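Local coordinates for protein beta-hexosaminidase Amuc_2018 (Akkermansia muciniphila, PDB 6JEB) that hydrolyses terminal non-reducing N-acetylhexosamine residues, removing beta-linked N-acetylglucosamine and N-acetylgalactosamine from glycans and chitobiose, at residues K21-L26 / E77-G82; Y39-T44 / L62-Q67; G327-S332 / L343-S348; D379-K384 / G390-V395. All coordinates share one frame; numbering follows the deposited sequence.

Overall arrangement
The four contacts fall into two pairs, one in each of two domains. Interactions 1 and 2 belong to the N-terminal alpha/beta domain, where strands 79-86 and 39-44 are neighbours in one mixed sheet; Gly82 O lies 2.8 Å from Val43 N, a probable hydrogen bond, and helix 55-73 lines both contacts. Interactions 3 and 4 lie in the catalytic TIM barrel on adjacent parallel strands, 342-345 and 392-399, joined by a probable hydrogen bond of 2.7 Å between Leu343 O and Arg393 N. Between the pairs, the centres of interactions 2 and 4 are about 27 Å apart. Interaction 3 lies near the active site: the side chain of Ser332 is about 12 Å from the bound acetamide.

Interaction 1 of 4, residues K21-L26 / E77-G82; sequences KTLQLL and EGIPCG
Lys21 lies over the backbone of Gly78 while, further in, Leu23 meets Ile79, so that an exposed and a buried contact together join the loop between strands 19-20 and 25-30 to the start of strand 79-86 in the mixed beta-sheet of the N-terminal domain of this family 20 glycoside hydrolase. The lysine has its CG beside the backbone N (chi1 -71°), and beyond it the chain runs fully extended along residues 77 and 78. Its CG passes directly over the alpha carbon of Gly78, 3.8 Å from Gly78 CA, and CE lies 3.4 Å from Glu77 O. Deeper down, Leu23 and Ile79 reach toward each other tip to tip, methyl against methyl. Leu68 and Leu72 of helix 55-73 also touch Leu23, and Leu72 touches Ile79, which places this pair between the sheet and the helix. Around the contact, Ile79 is tied by backbone hydrogen bonding to Ala20, and Leu23 O accepts from Arg69 NH2. Thr22 shapes the bend leading into strand 25-30 through an ST turn, in which Gln24 N donates to Thr22 OG1 over 3.2 Å in a nearly straight bond (170°).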
# COMPACT_ATOMS: atom_id res chain seq x y z
N LYS A 21 -20.11 -31.03 5.01
CA LYS A 21 -18.82 -31.63 5.32
C LYS A 21 -17.92 -31.72 4.10
O LYS A 21 -16.85 -32.33 4.16
CB LYS A 21 -18.99 -32.99 5.99
CG LYS A 21 -19.52 -32.88 7.41
CD LYS A 21 -19.73 -34.24 8.04
CE LYS A 21 -20.31 -34.08 9.44
NZ LYS A 21 -20.56 -35.38 10.10
N THR A 22 -18.35 -31.14 2.98
CA THR A 22 -17.53 -31.04 1.79
C THR A 22 -17.73 -29.66 1.20
O THR A 22 -18.80 -29.06 1.33
CB THR A 22 -17.90 -32.12 0.75
OG1 THR A 22 -17.08 -31.94 -0.41
CG2 THR A 22 -19.37 -32.03 0.36
N LEU A 23 -16.68 -29.15 0.57
CA LEU A 23 -16.72 -27.88 -0.15
C LEU A 23 -16.28 -28.06 -1.59
O LEU A 23 -15.82 -27.10 -2.23
CB LEU A 23 -15.89 -26.81 0.58
CG LEU A 23 -16.58 -26.22 1.81
CD1 LEU A 23 -15.58 -25.54 2.74
CD2 LEU A 23 -17.69 -25.25 1.38
N GLN A 24 -16.42 -29.27 -2.12
CA GLN A 24 -16.17 -29.53 -3.53
C GLN A 24 -16.97 -28.55 -4.37
O GLN A 24 -18.16 -28.34 -4.14
CB GLN A 24 -16.60 -30.97 -3.86
CG GLN A 24 -16.62 -31.28 -5.34
CD GLN A 24 -17.24 -32.64 -5.64
OE1 GLN A 24 -17.22 -33.54 -4.80
NE2 GLN A 24 -17.79 -32.80 -6.84
N LEU A 25 -16.31 -27.95 -5.35
CA LEU A 25 -16.96 -26.96 -6.19
C LEU A 25 -17.80 -27.69 -7.24
O LEU A 25 -17.25 -28.37 -8.12
CB LEU A 25 -15.89 -26.06 -6.81
CG LEU A 25 -16.34 -24.74 -7.40
CD1 LEU A 25 -17.18 -23.93 -6.41
CD2 LEU A 25 -15.12 -23.95 -7.89
N LEU A 26 -19.12 -27.55 -7.15
CA LEU A 26 -20.05 -28.24 -8.04
C LEU A 26 -20.38 -27.44 -9.29
O LEU A 26 -20.72 -28.02 -10.33
CB LEU A 26 -21.37 -28.53 -7.31
CG LEU A 26 -21.26 -29.40 -6.06
CD1 LEU A 26 -22.62 -29.48 -5.36
CD2 LEU A 26 -20.76 -30.78 -6.44
N GLU A 77 -17.06 -31.60 12.40
CA GLU A 77 -18.52 -31.67 12.47
C GLU A 77 -19.19 -30.99 11.28
O GLU A 77 -20.41 -31.10 11.13
CB GLU A 77 -19.02 -31.05 13.77
CG GLU A 77 -18.92 -29.53 13.84
CD GLU A 77 -17.59 -29.03 14.37
OE1 GLU A 77 -16.60 -29.80 14.35
OE2 GLU A 77 -17.54 -27.87 14.82
N GLY A 78 -18.43 -30.29 10.45
CA GLY A 78 -18.97 -29.59 9.30
C GLY A 78 -19.22 -28.12 9.59
O GLY A 78 -19.14 -27.64 10.72
N ILE A 79 -19.53 -27.39 8.52
CA ILE A 79 -19.82 -25.96 8.61
C ILE A 79 -21.26 -25.76 8.18
O ILE A 79 -21.85 -26.63 7.51
CB ILE A 79 -18.84 -25.12 7.75
CG1 ILE A 79 -19.04 -25.41 6.26
CG2 ILE A 79 -17.39 -25.35 8.20
CD1 ILE A 79 -18.28 -24.45 5.36
N PRO A 80 -21.87 -24.63 8.54
CA PRO A 80 -23.25 -24.38 8.12
C PRO A 80 -23.35 -24.25 6.61
O PRO A 80 -22.42 -23.78 5.94
CB PRO A 80 -23.61 -23.05 8.79
CG PRO A 80 -22.57 -22.81 9.80
CD PRO A 80 -21.35 -23.56 9.41
N CYS A 81 -24.48 -24.67 6.07
CA CYS A 81 -24.85 -24.32 4.72
C CYS A 81 -25.36 -22.89 4.69
O CYS A 81 -25.68 -22.30 5.73
CB CYS A 81 -25.91 -25.29 4.20
SG CYS A 81 -25.26 -26.95 3.93
N GLY A 82 -25.43 -22.31 3.50
CA GLY A 82 -25.86 -20.94 3.40
C GLY A 82 -25.54 -20.35 2.04
O GLY A 82 -25.03 -21.02 1.14

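Interaction 2 of 4, residues Y39-T44 / L62-Q67; sequences YRLTVT and LATLRQ
The phenol ring of Tyr39 meets Thr64 at its hydroxyl end, where Thr64 OG1 approaches obliquely to the ring plane. Tyr39 OH and Thr64 OG1 form a short hydrogen bond of 2.6 Å in which either hydroxyl could be the donor. The tyrosine ring gets there with its CG between the backbone N and the carbonyl carbon (chi1 69°), projecting from strand 39-44 toward the helix. Thr64 divides its two branches between different partners: OG1 serves the phenol, while CG2 lies 3.9 Å from Leu41 CD2 as the two side chains pass alongside, pointing opposite ways. The same leucine methyl stands 4.3 Å from Leu65 CB, extending the apolar seam one residue along the helix. The polar pair is buried but well supplied, since Lys120 NZ also bonds to Thr64 OG1 and Asp86 OD2 makes a weak bond to Tyr39 OH. Strand and helix segments run in similar directions, 30° apart with axes 9.6 Å from each other; helix 55-73 lies against one face of the sheet, roughly along strand 39-44, which sits between antiparallel strands 47-52 and 79-86.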
# COMPACT_ATOMS: atom_id res chain seq x y z
N TYR A 39 -19.69 -11.77 -6.27
CA TYR A 39 -19.91 -13.21 -6.38
C TYR A 39 -21.06 -13.63 -5.47
O TYR A 39 -21.44 -12.91 -4.54
CB TYR A 39 -18.63 -14.04 -6.08
CG TYR A 39 -18.23 -13.97 -4.62
CD1 TYR A 39 -18.75 -14.88 -3.70
CD2 TYR A 39 -17.37 -12.98 -4.16
CE1 TYR A 39 -18.42 -14.81 -2.36
CE2 TYR A 39 -17.03 -12.91 -2.82
CZ TYR A 39 -17.57 -13.82 -1.92
OH TYR A 39 -17.27 -13.75 -0.59
N ARG A 40 -21.60 -14.80 -5.76
CA ARG A 40 -22.56 -15.48 -4.89
C ARG A 40 -22.06 -16.90 -4.70
O ARG A 40 -21.86 -17.64 -5.68
CB ARG A 40 -23.95 -15.49 -5.52
CG ARG A 40 -25.01 -16.13 -4.62
CD ARG A 40 -26.35 -16.31 -5.37
NE ARG A 40 -26.76 -15.10 -6.06
CZ ARG A 40 -26.80 -14.95 -7.38
NH1 ARG A 40 -26.47 -15.96 -8.19
NH2 ARG A 40 -27.17 -13.79 -7.91
N LEU A 41 -21.82 -17.29 -3.46
CA LEU A 41 -21.29 -18.61 -3.14
C LEU A 41 -22.31 -19.31 -2.27
O LEU A 41 -22.66 -18.83 -1.19
CB LEU A 41 -19.95 -18.48 -2.41
CG LEU A 41 -19.26 -19.79 -2.02
CD1 LEU A 41 -18.88 -20.61 -3.25
CD2 LEU A 41 -18.03 -19.49 -1.19
N THR A 42 -22.82 -20.45 -2.75
CA THR A 42 -23.84 -21.22 -2.05
C THR A 42 -23.21 -22.51 -1.54
O THR A 42 -22.66 -23.29 -2.33
CB THR A 42 -25.03 -21.50 -2.97
OG1 THR A 42 -25.54 -20.25 -3.45
CG2 THR A 42 -26.13 -22.24 -2.20
N VAL A 43 -23.29 -22.72 -0.24
CA VAL A 43 -22.75 -23.91 0.42
C VAL A 43 -23.91 -24.86 0.69
O VAL A 43 -24.87 -24.49 1.38
CB VAL A 43 -22.03 -23.52 1.72
CG1 VAL A 43 -21.57 -24.76 2.49
CG2 VAL A 43 -20.85 -22.59 1.42
N THR A 44 -23.85 -26.06 0.12
CA THR A 44 -24.87 -27.09 0.28
C THR A 44 -24.22 -28.36 0.83
O THR A 44 -22.99 -28.49 0.79
CB THR A 44 -25.55 -27.42 -1.06
OG1 THR A 44 -24.72 -28.31 -1.83
CG2 THR A 44 -25.86 -26.15 -1.87
N LEU A 62 -13.43 -17.32 -4.93
CA LEU A 62 -12.49 -18.40 -4.64
C LEU A 62 -11.69 -18.12 -3.36
O LEU A 62 -11.33 -19.06 -2.65
CB LEU A 62 -11.57 -18.64 -5.84
CG LEU A 62 -12.27 -19.20 -7.09
CD1 LEU A 62 -11.34 -19.18 -8.30
CD2 LEU A 62 -12.80 -20.61 -6.83
N ALA A 63 -11.41 -16.85 -3.07
CA ALA A 63 -10.74 -16.51 -1.81
C ALA A 63 -11.62 -16.82 -0.61
O ALA A 63 -11.14 -17.33 0.41
CB ALA A 63 -10.33 -15.04 -1.81
N THR A 64 -12.92 -16.53 -0.71
CA THR A 64 -13.84 -16.93 0.35
C THR A 64 -13.90 -18.45 0.48
O THR A 64 -13.88 -18.99 1.59
CB THR A 64 -15.21 -16.34 0.07
OG1 THR A 64 -15.11 -14.91 0.18
CG2 THR A 64 -16.26 -16.87 1.06
N LEU A 65 -13.98 -19.15 -0.66
CA LEU A 65 -13.99 -20.61 -0.62
C LEU A 65 -12.74 -21.16 0.06
O LEU A 65 -12.81 -22.14 0.81
CB LEU A 65 -14.12 -21.16 -2.05
CG LEU A 65 -14.31 -22.66 -2.23
CD1 LEU A 65 -15.55 -23.11 -1.47
CD2 LEU A 65 -14.42 -23.00 -3.71
N ARG A 66 -11.59 -20.52 -0.17
CA ARG A 66 -10.35 -20.93 0.48
C ARG A 66 -10.47 -20.81 2.00
O ARG A 66 -10.06 -21.71 2.74
CB ARG A 66 -9.21 -20.07 -0.07
CG ARG A 66 -7.82 -20.37 0.43
CD ARG A 66 -6.76 -19.69 -0.47
NE ARG A 66 -7.01 -18.26 -0.62
CZ ARG A 66 -6.60 -17.51 -1.65
NH1 ARG A 66 -5.90 -18.05 -2.64
NH2 ARG A 66 -6.87 -16.22 -1.67
N GLN A 67 -11.02 -19.69 2.48
CA GLN A 67 -11.18 -19.51 3.92
C GLN A 67 -12.17 -20.52 4.48
O GLN A 67 -11.97 -21.05 5.59
CB GLN A 67 -11.60 -18.08 4.25
CG GLN A 67 -10.51 -17.06 3.95
CD GLN A 67 -10.70 -15.75 4.68
OE1 GLN A 67 -11.69 -15.56 5.39
NE2 GLN A 67 -9.74 -14.84 4.53

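Interaction 3 of 4, residues G327-S332 / L343-S348; sequences GQALQS and LIMASS
In one of its two modelled conformers, Met345 extends its CG anti to the backbone N (chi1 -179°), then folds at the next two torsions (53° and 63°), which brings its terminal methyl nearer the helix than the direction of its beta carbon would suggest. Across the gap, Met345 CE then meets Ala329 CB at 4.3 Å, an apolar contact at the first turn of helix 329-339. Leu343, two residues earlier on the same strand and likewise modelled in two conformers, makes a second approach further along that helix, to a backbone carbonyl oxygen, its CD2 lying 4.2 Å from Ser332 O in one of them; both contacts are therefore tentative. No hydrogen bond links the two segments, and two carbonyl oxygens before the helix, of Gly327 and Gln328, are bonded within the same segment. Gln328, the N-cap residue, accepts two bonds from Ser332 at its carbonyl oxygen, one of 2.9 Å from its backbone N and another of 2.7 Å from its OG, the hydroxyl coming from above the carbonyl plane. Gln331 NE2 reaches back to Gly327 O, 3.2 Å away and in the carbonyl plane. Phe382 touches both Ala329 and Met345. This is the helix-to-strand half of a beta-alpha-beta crossover, in which strand 320-323, helix 329-339 and strand 342-345 form one unit of the TIM barrel, close to the substrate-binding residues Trp324 and Tyr352.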
# COMPACT_ATOMS: atom_id res chain seq x y z
N GLY A 327 -4.60 13.72 12.31
CA GLY A 327 -5.54 14.77 12.63
C GLY A 327 -6.16 15.48 11.45
O GLY A 327 -6.96 16.40 11.66
N GLN A 328 -5.84 15.08 10.22
CA GLN A 328 -6.25 15.83 9.04
C GLN A 328 -7.25 15.08 8.16
O GLN A 328 -7.54 15.54 7.06
CB GLN A 328 -5.02 16.22 8.21
CG GLN A 328 -4.10 17.21 8.90
CD GLN A 328 -4.80 18.53 9.19
OE1 GLN A 328 -5.52 19.06 8.34
NE2 GLN A 328 -4.59 19.05 10.39
N ALA A 329 -7.79 13.95 8.63
CA ALA A 329 -8.62 13.12 7.77
C ALA A 329 -9.87 13.85 7.29
O ALA A 329 -10.17 13.89 6.09
CB ALA A 329 -9.00 11.82 8.49
N LEU A 330 -10.62 14.44 8.23
CA LEU A 330 -11.87 15.11 7.86
C LEU A 330 -11.61 16.31 6.95
O LEU A 330 -12.29 16.49 5.94
CB LEU A 330 -12.62 15.55 9.12
CG LEU A 330 -13.08 14.38 9.99
CD1 LEU A 330 -13.51 14.88 11.36
CD2 LEU A 330 -14.22 13.66 9.30
N GLN A 331 -10.61 17.13 7.29
CA GLN A 331 -10.28 18.27 6.45
C GLN A 331 -9.85 17.82 5.06
O GLN A 331 -10.19 18.45 4.06
CB GLN A 331 -9.19 19.11 7.12
CG GLN A 331 -9.52 19.55 8.54
CD GLN A 331 -9.06 18.56 9.60
OE1 GLN A 331 -9.34 17.36 9.53
NE2 GLN A 331 -8.33 19.06 10.60
N SER A 332 -9.10 16.71 4.98
CA SER A 332 -8.65 16.21 3.68
C SER A 332 -9.83 15.76 2.83
O SER A 332 -9.86 16.03 1.62
CB SER A 332 -7.66 15.07 3.88
OG SER A 332 -6.52 15.52 4.59
N LEU A 343 -9.58 10.53 -3.51
CA LEU A 343 -8.90 10.36 -2.24
C LEU A 343 -8.80 8.89 -1.88
O LEU A 343 -9.78 8.15 -2.00
CB LEU A 343 -9.64 11.12 -1.13
CG LEU A 343 -8.96 11.11 0.24
CD1 LEU A 343 -7.61 11.79 0.14
CD2 LEU A 343 -9.84 11.80 1.28
N ILE A 344 -7.61 8.47 -1.44
CA ILE A 344 -7.41 7.16 -0.82
C ILE A 344 -7.07 7.43 0.64
O ILE A 344 -6.23 8.28 0.94
CB ILE A 344 -6.31 6.36 -1.53
CG1 ILE A 344 -6.76 5.98 -2.95
CG2 ILE A 344 -5.96 5.10 -0.74
CD1 ILE A 344 -5.64 5.46 -3.84
N MET A 345 -7.74 6.72 1.55
CA MET A 345 -7.57 6.95 2.98
C MET A 345 -6.41 6.09 3.49
O MET A 345 -6.49 4.86 3.47
CB MET A 345 -8.87 6.61 3.71
CG MET A 345 -8.82 6.82 5.21
SD MET A 345 -8.29 8.48 5.68
CE MET A 345 -9.58 9.51 4.96
N ALA A 346 -5.35 6.75 3.97
CA ALA A 346 -4.19 6.09 4.56
C ALA A 346 -3.83 6.72 5.90
O ALA A 346 -2.66 6.74 6.28
CB ALA A 346 -3.00 6.12 3.60
N SER A 347 -4.83 7.23 6.62
CA SER A 347 -4.60 7.99 7.84
C SER A 347 -3.65 7.27 8.77
O SER A 347 -3.88 6.11 9.15
CB SER A 347 -5.92 8.21 8.57
OG SER A 347 -5.65 8.59 9.91
N SER A 348 -2.59 7.97 9.18
CA SER A 348 -1.58 7.36 10.03
C SER A 348 -2.11 7.01 11.41
O SER A 348 -1.47 6.24 12.13
CB SER A 348 -0.36 8.28 10.14
OG SER A 348 -0.69 9.50 10.78

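Interaction 4 of 4, residues D379-K384 / G390-V395; sequences DPAFGK and GHIRGV
Pro380 and Ala381 provide the surface on which Ile392 and Val395 rest, and Asp379, just before them, shapes the loop that presents it. Asp379 OD1 accepts from Ala381 N at 3.1 Å in an Asx turn, and OD2 accepts from Gly383 N at 2.9 Å, both donors lying above the carboxylate plane. A salt bridge from Arg89 NH1 to OD1 gives this carboxylate a further partner. Next in sequence, Pro380 sets its ring against the second segment, with CG 4.2 Å from Val395 CB. Its carbonyl oxygen instead faces Ile392 CD1 at 3.6 Å and, buried by the contact, has no hydrogen-bond partner in the model. The strand reached here, 392-399, is the eighth of the parallel TIM-barrel strands, so the loop packs against the start of the strand that closes the barrel beside strand 92-97. Ala381 follows, its CA 3.8 Å from that same isoleucine methyl; with CG1 of Ile392 beside its backbone N (chi1 -64°), CD1 extends toward the loop. Ala381 also opens a type I' turn that ends at Lys384, overlapping the type I turn from Asp379 to Phe382. At the far end of the loop Lys384 NZ pairs with Glu388 OE1 in a salt bridge.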
# COMPACT_ATOMS: atom_id res chain seq x y z
N ASP A 379 -13.50 3.77 9.78
CA ASP A 379 -14.44 3.88 8.67
C ASP A 379 -13.76 4.83 7.69
O ASP A 379 -13.56 6.01 8.04
CB ASP A 379 -15.76 4.47 9.16
CG ASP A 379 -16.71 4.86 8.02
OD1 ASP A 379 -16.46 4.51 6.85
OD2 ASP A 379 -17.74 5.52 8.31
N PRO A 380 -13.36 4.38 6.49
CA PRO A 380 -12.63 5.29 5.58
C PRO A 380 -13.37 6.57 5.28
O PRO A 380 -12.72 7.59 4.99
CB PRO A 380 -12.44 4.43 4.32
CG PRO A 380 -12.41 3.03 4.85
CD PRO A 380 -13.45 3.02 5.94
N ALA A 381 -14.70 6.57 5.35
CA ALA A 381 -15.51 7.75 5.10
C ALA A 381 -15.73 8.60 6.35
O ALA A 381 -16.30 9.69 6.24
CB ALA A 381 -16.87 7.35 4.53
N PHE A 382 -15.29 8.13 7.52
CA PHE A 382 -15.43 8.86 8.77
C PHE A 382 -16.88 9.31 9.00
O PHE A 382 -17.14 10.43 9.46
CB PHE A 382 -14.44 10.02 8.86
CG PHE A 382 -13.04 9.57 9.11
CD1 PHE A 382 -12.24 9.10 8.08
CD2 PHE A 382 -12.52 9.58 10.40
CE1 PHE A 382 -10.96 8.66 8.32
CE2 PHE A 382 -11.23 9.15 10.64
CZ PHE A 382 -10.45 8.68 9.60
N GLY A 383 -17.82 8.43 8.67
CA GLY A 383 -19.22 8.67 8.89
C GLY A 383 -19.87 9.65 7.93
O GLY A 383 -21.05 9.96 8.11
N LYS A 384 -19.15 10.12 6.92
CA LYS A 384 -19.69 11.14 6.03
C LYS A 384 -20.57 10.50 4.96
O LYS A 384 -20.32 9.38 4.51
CB LYS A 384 -18.56 11.91 5.37
CG LYS A 384 -17.75 12.78 6.32
CD LYS A 384 -16.90 13.80 5.57
CE LYS A 384 -17.21 15.22 6.04
NZ LYS A 384 -17.25 16.21 4.93
N GLY A 390 -18.06 10.49 -1.60
CA GLY A 390 -18.07 9.53 -2.69
C GLY A 390 -16.82 9.52 -3.53
O GLY A 390 -16.62 8.58 -4.31
N HIS A 391 -15.97 10.54 -3.40
CA HIS A 391 -14.69 10.59 -4.09
C HIS A 391 -13.61 9.79 -3.37
O HIS A 391 -12.47 9.74 -3.85
CB HIS A 391 -14.25 12.05 -4.24
CG HIS A 391 -14.03 12.75 -2.93
ND1 HIS A 391 -15.03 12.90 -2.00
CD2 HIS A 391 -12.92 13.31 -2.40
CE1 HIS A 391 -14.55 13.54 -0.95
NE2 HIS A 391 -13.27 13.80 -1.17
N ILE A 392 -13.94 9.15 -2.25
CA ILE A 392 -13.00 8.25 -1.58
C ILE A 392 -13.00 6.92 -2.32
O ILE A 392 -14.05 6.28 -2.46
CB ILE A 392 -13.37 8.06 -0.10
CG1 ILE A 392 -13.26 9.39 0.65
CG2 ILE A 392 -12.49 6.99 0.55
CD1 ILE A 392 -13.81 9.34 2.07
N ARG A 393 -11.83 6.51 -2.79
CA ARG A 393 -11.69 5.29 -3.57
C ARG A 393 -11.42 4.07 -2.71
O ARG A 393 -11.61 2.94 -3.19
CB ARG A 393 -10.56 5.44 -4.59
CG ARG A 393 -10.75 6.58 -5.58
CD ARG A 393 -9.55 6.72 -6.50
NE ARG A 393 -9.35 5.53 -7.33
CZ ARG A 393 -8.34 5.38 -8.19
NH1 ARG A 393 -7.44 6.35 -8.33
NH2 ARG A 393 -8.23 4.27 -8.90
N GLY A 394 -10.97 4.25 -1.48
CA GLY A 394 -10.74 3.10 -0.62
C GLY A 394 -9.70 3.40 0.45
O GLY A 394 -9.56 4.53 0.90
N VAL A 395 -8.99 2.35 0.84
CA VAL A 395 -8.14 2.36 2.03
C VAL A 395 -6.79 1.78 1.66
O VAL A 395 -6.68 0.98 0.72
CB VAL A 395 -8.80 1.56 3.18
CG1 VAL A 395 -8.80 0.06 2.87
CG2 VAL A 395 -8.15 1.87 4.51